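PDB 4HXF: peptidase S9 prolyl oligopeptidase catalytic domain-containing protein from Pyrococcus horikoshii, which is probably a serine peptidase of the acylaminoacyl peptidase type, a self-compartmentalizing hexamer that cleaves peptides with an alpha/beta-hydrolase domain joined to a beta-propeller. Local coordinates for residues 356-361 against 438-443; 383-388 against 412-417; 461-466 against 484-489. All coordinates share one frame; numbering follows the deposited sequence. Where two conformers were deposited one is given.

Contact 1 of 3, residues 356-361 against 438-443; sequences FKSIDL and FQDILN
Ser-358 reaches across to helix 436-451 and puts its hydroxyl between Asp-440 and Asn-443, two side chains about one helical turn apart. It gives its proton to Asp-440, OG to OD1 2.6 Å, and receives one from Asn-443, whose ND2 stands 2.9 Å from the same OG. The hydrogen bond from the Asn-443 amide is almost straight, with an N-H...O angle of 174°, and the hydroxyl lies practically in the amide plane; on the carboxylate, OD1 is met on its anti lone pair. With OG anti to the backbone N (chi1 -175°), the hydroxyl is directed across to the helix, and these two bonds fix its rotation. Phe-356, two residues back on the same side of the strand, rests against the next part of the helix surface: Phe-356 CE2 comes within 3.2 Å of Asp-440 O, and Phe-356 CD2 within 3.8 Å of Asn-443 C. On the other flank CD1 of Ile-359 touches CB of Gln-439 at 4.1 Å, a looser apolar contact near the surface.

In the second shell, Arg-416 forms a salt bridge to the same OD1 of Asp-440 and another to Asp-360, and it probably steadies the negative charge of the carboxylate that holds the serine. The backbone from Ser-358 to Leu-361 makes a type II' turn closed by a pair of bonds, Ser-358 N to Leu-361 O (2.8 Å) and Leu-361 N to Ser-358 O (3.0 Å). This turn leads directly into strand 361-368, whose Leu-363 packs on Phe-356 and Ser-358. The axes of 356-358 and 438-443 run at 145° to each other. The arrangement is a beta hairpin at the edge of the mixed sheet of an alpha/beta-hydrolase domain, strand 352-358 being the edge strand, with a helix lying against the sheet.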
# COMPACT_ATOMS: atom_id res chain seq x y z
N PHE A 356 -1.86 40.43 50.64
CA PHE A 356 -3.19 40.66 51.20
C PHE A 356 -3.38 39.81 52.44
O PHE A 356 -2.77 38.73 52.57
CB PHE A 356 -4.27 40.38 50.11
CG PHE A 356 -4.40 38.94 49.65
CD1 PHE A 356 -3.60 38.42 48.60
CD2 PHE A 356 -5.33 38.10 50.23
CE1 PHE A 356 -3.75 37.10 48.23
CE2 PHE A 356 -5.52 36.78 49.79
CZ PHE A 356 -4.71 36.31 48.79
N LYS A 357 -4.31 40.23 53.27
CA LYS A 357 -4.62 39.47 54.47
C LYS A 357 -5.83 38.57 54.21
O LYS A 357 -6.79 38.94 53.58
CB LYS A 357 -4.85 40.42 55.64
CG LYS A 357 -3.61 41.22 56.04
CD LYS A 357 -3.98 42.37 56.93
CE LYS A 357 -2.75 43.24 57.21
NZ LYS A 357 -1.77 43.01 56.11
N SER A 358 -5.76 37.39 54.79
CA SER A 358 -6.88 36.47 54.74
C SER A 358 -6.98 35.69 56.03
O SER A 358 -6.20 34.78 56.26
CB SER A 358 -6.72 35.56 53.56
OG SER A 358 -7.90 34.75 53.47
N ILE A 359 -7.99 36.03 56.80
CA ILE A 359 -8.31 35.33 58.07
C ILE A 359 -7.07 35.66 58.97
O ILE A 359 -6.80 36.85 59.26
CB ILE A 359 -8.68 33.82 57.90
CG1 ILE A 359 -9.79 33.64 56.84
CG2 ILE A 359 -9.16 33.24 59.28
CD1 ILE A 359 -10.11 32.15 56.59
N ASP A 360 -6.29 34.63 59.27
CA ASP A 360 -5.11 34.64 60.09
C ASP A 360 -3.78 34.78 59.34
O ASP A 360 -2.78 34.81 59.95
CB ASP A 360 -5.09 33.34 60.99
CG ASP A 360 -5.16 32.01 60.20
OD1 ASP A 360 -5.67 31.99 59.07
OD2 ASP A 360 -4.75 30.97 60.77
N LEU A 361 -3.76 34.90 58.00
CA LEU A 361 -2.50 34.85 57.27
C LEU A 361 -2.37 36.09 56.39
O LEU A 361 -3.33 36.74 56.11
CB LEU A 361 -2.51 33.64 56.36
CG LEU A 361 -2.46 32.23 57.01
CD1 LEU A 361 -2.53 31.10 56.00
CD2 LEU A 361 -1.18 32.20 57.88
N PHE A 438 -10.70 28.72 49.75
CA PHE A 438 -11.62 29.49 48.97
C PHE A 438 -11.80 30.89 49.49
O PHE A 438 -11.81 31.83 48.74
CB PHE A 438 -12.97 28.78 48.92
CG PHE A 438 -14.04 29.54 48.11
CD1 PHE A 438 -13.78 29.93 46.80
CD2 PHE A 438 -15.26 29.80 48.65
CE1 PHE A 438 -14.76 30.63 46.05
CE2 PHE A 438 -16.23 30.48 47.94
CZ PHE A 438 -15.98 30.89 46.66
N GLN A 439 -11.81 31.03 50.80
CA GLN A 439 -11.81 32.35 51.42
C GLN A 439 -10.61 33.14 51.04
O GLN A 439 -10.71 34.38 50.85
CB GLN A 439 -11.97 32.24 52.97
CG GLN A 439 -13.35 31.62 53.37
CD GLN A 439 -14.59 32.38 52.82
OE1 GLN A 439 -14.66 33.60 52.92
NE2 GLN A 439 -15.55 31.64 52.21
N ASP A 440 -9.44 32.49 50.98
CA ASP A 440 -8.20 33.20 50.59
C ASP A 440 -8.33 33.77 49.18
O ASP A 440 -7.93 34.91 48.90
CB ASP A 440 -6.98 32.27 50.61
CG ASP A 440 -6.58 31.79 52.03
OD1 ASP A 440 -6.93 32.41 53.02
OD2 ASP A 440 -5.97 30.71 52.04
N ILE A 441 -8.93 33.01 48.27
CA ILE A 441 -9.15 33.44 46.87
C ILE A 441 -10.11 34.67 46.85
O ILE A 441 -9.75 35.71 46.32
CB ILE A 441 -9.65 32.28 46.01
CG1 ILE A 441 -8.50 31.26 45.86
CG2 ILE A 441 -10.10 32.84 44.64
CD1 ILE A 441 -9.06 29.91 45.32
N LEU A 442 -11.22 34.56 47.60
CA LEU A 442 -12.12 35.72 47.73
C LEU A 442 -11.48 36.97 48.30
O LEU A 442 -11.66 38.09 47.81
CB LEU A 442 -13.37 35.38 48.51
CG LEU A 442 -14.24 34.26 47.95
CD1 LEU A 442 -15.38 34.06 48.88
CD2 LEU A 442 -14.78 34.62 46.53
N ASN A 443 -10.64 36.76 49.32
CA ASN A 443 -9.97 37.91 49.95
C ASN A 443 -8.91 38.54 49.02
O ASN A 443 -8.73 39.75 49.04
CB ASN A 443 -9.35 37.46 51.31
CG ASN A 443 -10.43 37.31 52.39
OD1 ASN A 443 -11.42 38.06 52.38
ND2 ASN A 443 -10.28 36.38 53.32

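Contact 2 of 3, residues 383-388 against 412-417; sequences FVHGGP and YVNPRG. With Y3A (N-[(benzyloxy)carbonyl]glycyl-N-[(2S,3R)-4-chloro-3-hydroxy-1-phenylbutan-2-yl]glycinamide), chain B.
Val-413 and His-385 share a water between their backbones: it donates to the Val-413 O and accepts from the His-385 N at 3.0 Å. A second water does the same one step earlier, donating to the Phe-383 O at 2.7 Å and accepting from the Val-413 N. The two strands separate here, and water takes over the bridging between their main chains. Before they part, the CB atoms of Phe-383 and Tyr-412 meet at 4.2 Å, though both rings then lead away from the opposing segment.

Beyond the waters, His-385 spans the distance to the other segment. Its CG sits between the backbone N and the carbonyl carbon (chi1 63°), which turns the ring toward that segment. The Asn-414 OD1 arrives at the ring edge, near its plane, 3.1 Å from His-385 NE2, with amide and imidazole planes 63° apart; CD of Pro-415 lies 3.9 Å from the same nitrogen. NE2 is hydrogen-bonded to Ser-418 OG, while the Asn-414 amide nitrogen is held by Tyr-392 and Tyr-421. The other ring nitrogen, ND1, donates to the Gly-386 O at 2.7 Å, on a lone pair in the carbonyl plane and nearly in the ring plane. That bond pins the glycine loop, which grips the inhibitor twice: Gly-387 N donates to Y3A O4 (2.8 Å), and Y3A N4 donates to Gly-387 O (2.9 Å, 177°). With Tyr-467 N also bonded to the inhibitor, the Gly-387 N-H is consistent with an oxyanion hole. A cis peptide precedes Pro-388, whose backbone runs beside that of Gly-417.

The segments belong to the beta-alpha-beta unit of strand 378-384, helix 398-405 and strand 409-413. Helix 398-405 packs on Phe-383 and Tyr-412, whereas helix 436-451 lies against Val-413 and Pro-415.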
# COMPACT_ATOMS: atom_id res chain seq x y z
N PHE A 383 -7.73 33.11 37.94
CA PHE A 383 -7.20 31.80 37.72
C PHE A 383 -6.85 31.11 39.06
O PHE A 383 -6.31 31.77 39.94
CB PHE A 383 -5.90 31.83 36.91
CG PHE A 383 -6.10 32.04 35.42
CD1 PHE A 383 -5.85 30.98 34.53
CD2 PHE A 383 -6.48 33.28 34.92
CE1 PHE A 383 -5.98 31.21 33.18
CE2 PHE A 383 -6.60 33.53 33.54
CZ PHE A 383 -6.37 32.46 32.70
N VAL A 384 -7.15 29.82 39.16
CA VAL A 384 -6.84 29.06 40.35
C VAL A 384 -5.97 27.91 39.97
O VAL A 384 -6.32 27.04 39.13
CB VAL A 384 -8.16 28.49 41.01
CG1 VAL A 384 -7.82 27.67 42.31
CG2 VAL A 384 -9.13 29.67 41.31
N HIS A 385 -4.81 27.81 40.63
CA HIS A 385 -3.89 26.73 40.27
C HIS A 385 -4.35 25.38 40.85
O HIS A 385 -5.18 25.30 41.82
CB HIS A 385 -2.41 26.98 40.72
CG HIS A 385 -2.16 27.08 42.22
ND1 HIS A 385 -2.21 25.95 43.04
CD2 HIS A 385 -1.73 28.13 42.99
CE1 HIS A 385 -1.91 26.33 44.27
NE2 HIS A 385 -1.59 27.66 44.28
N GLY A 386 -3.78 24.32 40.26
CA GLY A 386 -4.09 22.94 40.72
C GLY A 386 -3.36 22.51 42.00
O GLY A 386 -2.63 23.32 42.67
N GLY A 387 -3.49 21.24 42.31
CA GLY A 387 -2.78 20.70 43.40
C GLY A 387 -3.69 19.93 44.34
O GLY A 387 -4.10 18.85 44.01
N PRO A 388 -3.90 20.41 45.56
CA PRO A 388 -3.82 21.82 45.99
C PRO A 388 -2.42 22.31 46.16
O PRO A 388 -2.24 23.50 46.15
CB PRO A 388 -4.58 21.90 47.33
CG PRO A 388 -4.89 20.51 47.72
CD PRO A 388 -4.75 19.61 46.49
N TYR A 412 -4.67 36.13 40.29
CA TYR A 412 -4.37 34.78 40.79
C TYR A 412 -3.53 34.84 42.11
O TYR A 412 -2.75 35.79 42.32
CB TYR A 412 -3.62 33.99 39.73
CG TYR A 412 -2.29 34.52 39.18
CD1 TYR A 412 -2.23 35.35 38.07
CD2 TYR A 412 -1.12 34.20 39.78
CE1 TYR A 412 -1.02 35.81 37.64
CE2 TYR A 412 0.13 34.64 39.26
CZ TYR A 412 0.11 35.43 38.16
OH TYR A 412 1.38 35.83 37.72
N VAL A 413 -3.81 33.90 43.02
CA VAL A 413 -3.13 33.92 44.32
C VAL A 413 -2.61 32.55 44.65
O VAL A 413 -2.97 31.55 44.03
CB VAL A 413 -4.08 34.43 45.47
CG1 VAL A 413 -4.78 35.77 44.98
CG2 VAL A 413 -5.16 33.32 45.91
N ASN A 414 -1.80 32.50 45.74
CA ASN A 414 -1.41 31.20 46.32
C ASN A 414 -2.15 31.02 47.66
O ASN A 414 -1.70 31.52 48.72
CB ASN A 414 0.10 31.14 46.51
CG ASN A 414 0.85 30.80 45.23
OD1 ASN A 414 0.33 30.04 44.40
ND2 ASN A 414 2.13 31.29 45.08
N PRO A 415 -3.30 30.34 47.63
CA PRO A 415 -4.04 30.20 48.92
C PRO A 415 -3.31 29.21 49.80
O PRO A 415 -2.40 28.46 49.32
CB PRO A 415 -5.38 29.60 48.48
CG PRO A 415 -5.09 28.99 47.18
CD PRO A 415 -3.98 29.74 46.47
N ARG A 416 -3.67 29.13 51.07
CA ARG A 416 -3.17 28.03 51.88
C ARG A 416 -3.49 26.69 51.24
O ARG A 416 -4.46 26.49 50.50
CB ARG A 416 -3.75 28.13 53.31
CG ARG A 416 -5.25 27.68 53.45
CD ARG A 416 -5.83 28.19 54.77
NE ARG A 416 -5.94 29.64 54.71
CZ ARG A 416 -5.93 30.46 55.72
NH1 ARG A 416 -5.90 30.00 56.99
NH2 ARG A 416 -6.01 31.74 55.53
N GLY A 417 -2.49 25.83 51.40
CA GLY A 417 -2.40 24.59 50.66
C GLY A 417 -1.35 24.64 49.56
O GLY A 417 -0.89 23.57 49.13
N3 Y3A B . -0.47 15.94 42.15
CA3 Y3A B . -1.79 16.19 42.77
C3 Y3A B . -2.79 16.09 41.61
O3 Y3A B . -2.64 15.53 40.54
C4 Y3A B . -4.68 18.24 39.77
O4 Y3A B . -4.58 19.37 40.56
CA4 Y3A B . -5.00 17.07 40.68
N4 Y3A B . -3.96 17.09 41.75
CB4 Y3A B . -6.29 17.20 41.54
CG4 Y3A B . -6.55 16.04 42.43
CD1 Y3A B . -6.81 14.73 41.99
CD2 Y3A B . -6.61 16.24 43.81
CE1 Y3A B . -7.08 13.68 42.85
CE2 Y3A B . -6.87 15.20 44.68
CZ4 Y3A B . -7.07 13.94 44.21
C15 Y3A B . -3.67 17.94 38.60
O HOH W 1 -6.01 32.07 42.63
O HOH W 2 -4.74 29.53 43.04

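Contact 3 of 3, residues 461-466 against 484-489; sequences GITGIS and AGISEN. With Y3A (N-[(benzyloxy)carbonyl]glycyl-N-[(2S,3R)-4-chloro-3-hydroxy-1-phenylbutan-2-yl]glycinamide), chain B.
Ile-462 is hydrogen-bonded through its main chain to Ala-484 and Ile-486 of the neighbouring parallel strand, the residues that flank its partner Gly-485. Ile-462 N donates to Ala-484 O (3.2 Å) and its O accepts from Ile-486 N; Gly-464 O takes Glu-488 N at 3.0 Å, while Gly-464 N to Ile-486 O is weak. Ser-466 N to Glu-488 O (2.9 Å) carries the pairing to the strand end.

Among polar side chains, Thr-463 OG1 donates to Ile-486 O at 2.7 Å, tilted out of the carbonyl plane. The hydroxyl is anti to its own backbone nitrogen (chi1 -173°), which directs it at the Ile-486 carbonyl. A water donates to this OG1 and to Glu-488 OE2, both at 2.8 Å; Arg-592 pairs with the other carboxylate oxygen.

Van der Waals contacts lie on the same face as Thr-463: the Ile-486 CB sits beside OG1, and the Ile-465 CG1 leans on the Glu-488 CD at 3.9 Å. Phe-596 of helix 586-605 covers Thr-463 and Glu-488.

The covalent contact is Ser-466 OG to Y3A C4, 1.5 Å, so the serine is trapped as an adduct. Its unusual backbone angles (66°/-120°) occur in the tight turn from strand to helix 467-478, the nucleophile elbow of alpha/beta hydrolases, consistent with Ser-466 acting in a triad with His-578 and Asp-546.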
# COMPACT_ATOMS: atom_id res chain seq x y z
N GLY A 461 -14.88 36.51 36.13
CA GLY A 461 -15.02 35.09 35.85
C GLY A 461 -13.94 34.34 36.59
O GLY A 461 -13.01 34.95 37.18
N ILE A 462 -14.00 33.03 36.58
CA ILE A 462 -13.08 32.17 37.27
C ILE A 462 -12.83 30.91 36.49
O ILE A 462 -13.70 30.40 35.75
CB ILE A 462 -13.58 31.84 38.69
CG1 ILE A 462 -12.52 31.12 39.50
CG2 ILE A 462 -14.99 31.16 38.66
CD1 ILE A 462 -12.86 31.08 41.02
N THR A 463 -11.59 30.48 36.47
CA THR A 463 -11.20 29.26 35.78
C THR A 463 -10.06 28.52 36.50
O THR A 463 -9.28 29.14 37.21
CB THR A 463 -10.76 29.57 34.32
OG1 THR A 463 -10.53 28.37 33.56
CG2 THR A 463 -9.48 30.51 34.24
N GLY A 464 -9.97 27.23 36.28
CA GLY A 464 -8.87 26.43 36.70
C GLY A 464 -8.92 25.05 36.22
O GLY A 464 -9.97 24.59 35.72
N ILE A 465 -7.79 24.39 36.27
CA ILE A 465 -7.65 22.99 35.91
C ILE A 465 -7.36 22.15 37.16
O ILE A 465 -6.62 22.58 38.08
CB ILE A 465 -6.47 22.80 34.93
CG1 ILE A 465 -6.60 23.70 33.70
CG2 ILE A 465 -6.22 21.35 34.53
CD1 ILE A 465 -5.30 23.89 32.88
N SER A 466 -7.90 20.94 37.23
CA SER A 466 -7.64 19.98 38.33
C SER A 466 -8.20 20.51 39.62
O SER A 466 -9.41 20.78 39.67
CB SER A 466 -6.13 19.65 38.36
OG SER A 466 -6.03 18.51 39.19
N ALA A 484 -19.20 33.91 34.97
CA ALA A 484 -18.83 32.78 34.09
C ALA A 484 -17.75 31.98 34.71
O ALA A 484 -16.91 32.51 35.40
CB ALA A 484 -18.34 33.33 32.73
N GLY A 485 -17.70 30.72 34.36
CA GLY A 485 -16.67 29.81 34.76
C GLY A 485 -16.21 28.88 33.67
O GLY A 485 -17.02 28.51 32.76
N ILE A 486 -14.93 28.52 33.70
CA ILE A 486 -14.36 27.44 32.86
C ILE A 486 -13.69 26.49 33.78
O ILE A 486 -12.63 26.82 34.36
CB ILE A 486 -13.45 27.93 31.71
CG1 ILE A 486 -14.18 28.96 30.80
CG2 ILE A 486 -12.95 26.68 30.94
CD1 ILE A 486 -13.35 29.35 29.57
N SER A 487 -14.27 25.31 33.95
CA SER A 487 -13.70 24.29 34.87
C SER A 487 -13.15 23.15 34.05
O SER A 487 -13.87 22.55 33.24
CB SER A 487 -14.83 23.77 35.74
OG SER A 487 -14.52 22.55 36.42
N GLU A 488 -11.91 22.78 34.27
CA GLU A 488 -11.23 21.77 33.41
C GLU A 488 -10.67 20.65 34.25
O GLU A 488 -10.04 20.85 35.28
CB GLU A 488 -10.10 22.39 32.62
CG GLU A 488 -10.39 23.73 32.05
CD GLU A 488 -9.36 24.14 31.03
OE1 GLU A 488 -8.91 23.21 30.29
OE2 GLU A 488 -8.95 25.36 31.04
N ASN A 489 -10.98 19.42 33.84
CA ASN A 489 -10.35 18.24 34.39
C ASN A 489 -10.37 18.30 35.94
O ASN A 489 -9.38 18.03 36.61
CB ASN A 489 -8.94 18.05 33.85
CG ASN A 489 -8.91 17.80 32.38
OD1 ASN A 489 -9.09 18.77 31.57
ND2 ASN A 489 -8.73 16.52 31.99
N3 Y3A B . -0.47 15.94 42.15
CA3 Y3A B . -1.79 16.19 42.77
C3 Y3A B . -2.79 16.09 41.61
O3 Y3A B . -2.64 15.53 40.54
C4 Y3A B . -4.68 18.24 39.77
O4 Y3A B . -4.58 19.37 40.56
CA4 Y3A B . -5.00 17.07 40.68
N4 Y3A B . -3.96 17.09 41.75
CB4 Y3A B . -6.29 17.20 41.54
CG4 Y3A B . -6.55 16.04 42.43
CD1 Y3A B . -6.81 14.73 41.99
CD2 Y3A B . -6.61 16.24 43.81
CE1 Y3A B . -7.08 13.68 42.85
CE2 Y3A B . -6.87 15.20 44.68
CZ4 Y3A B . -7.07 13.94 44.21
C15 Y3A B . -3.67 17.94 38.60
O HOH W 3 -8.21 26.90 33.20

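All three contacts draw on the same mixed sheet, and contacts 2 and 3 converge on the inhibitor. Strands 378-384 and 460-465 are neighbours: Val-384 N lies 3.0 Å from Thr-463 O, a probable hydrogen bond, and the centres of contacts 2 and 3 are about 12 Å apart. One supplies the Gly-387 backbone that grips Y3A, the other the serine bonded to it. Contact 1 is also about 12 Å from contact 2 by centres, and one guanidinium of contact 2 ties both its segments: Arg-416 NH2 lies 2.8 Å from Asp-440 OD1 and Arg-416 NH1 2.9 Å from Asp-360 OD1. Contacts 1 and 3 do not touch; their centres are about 20 Å apart.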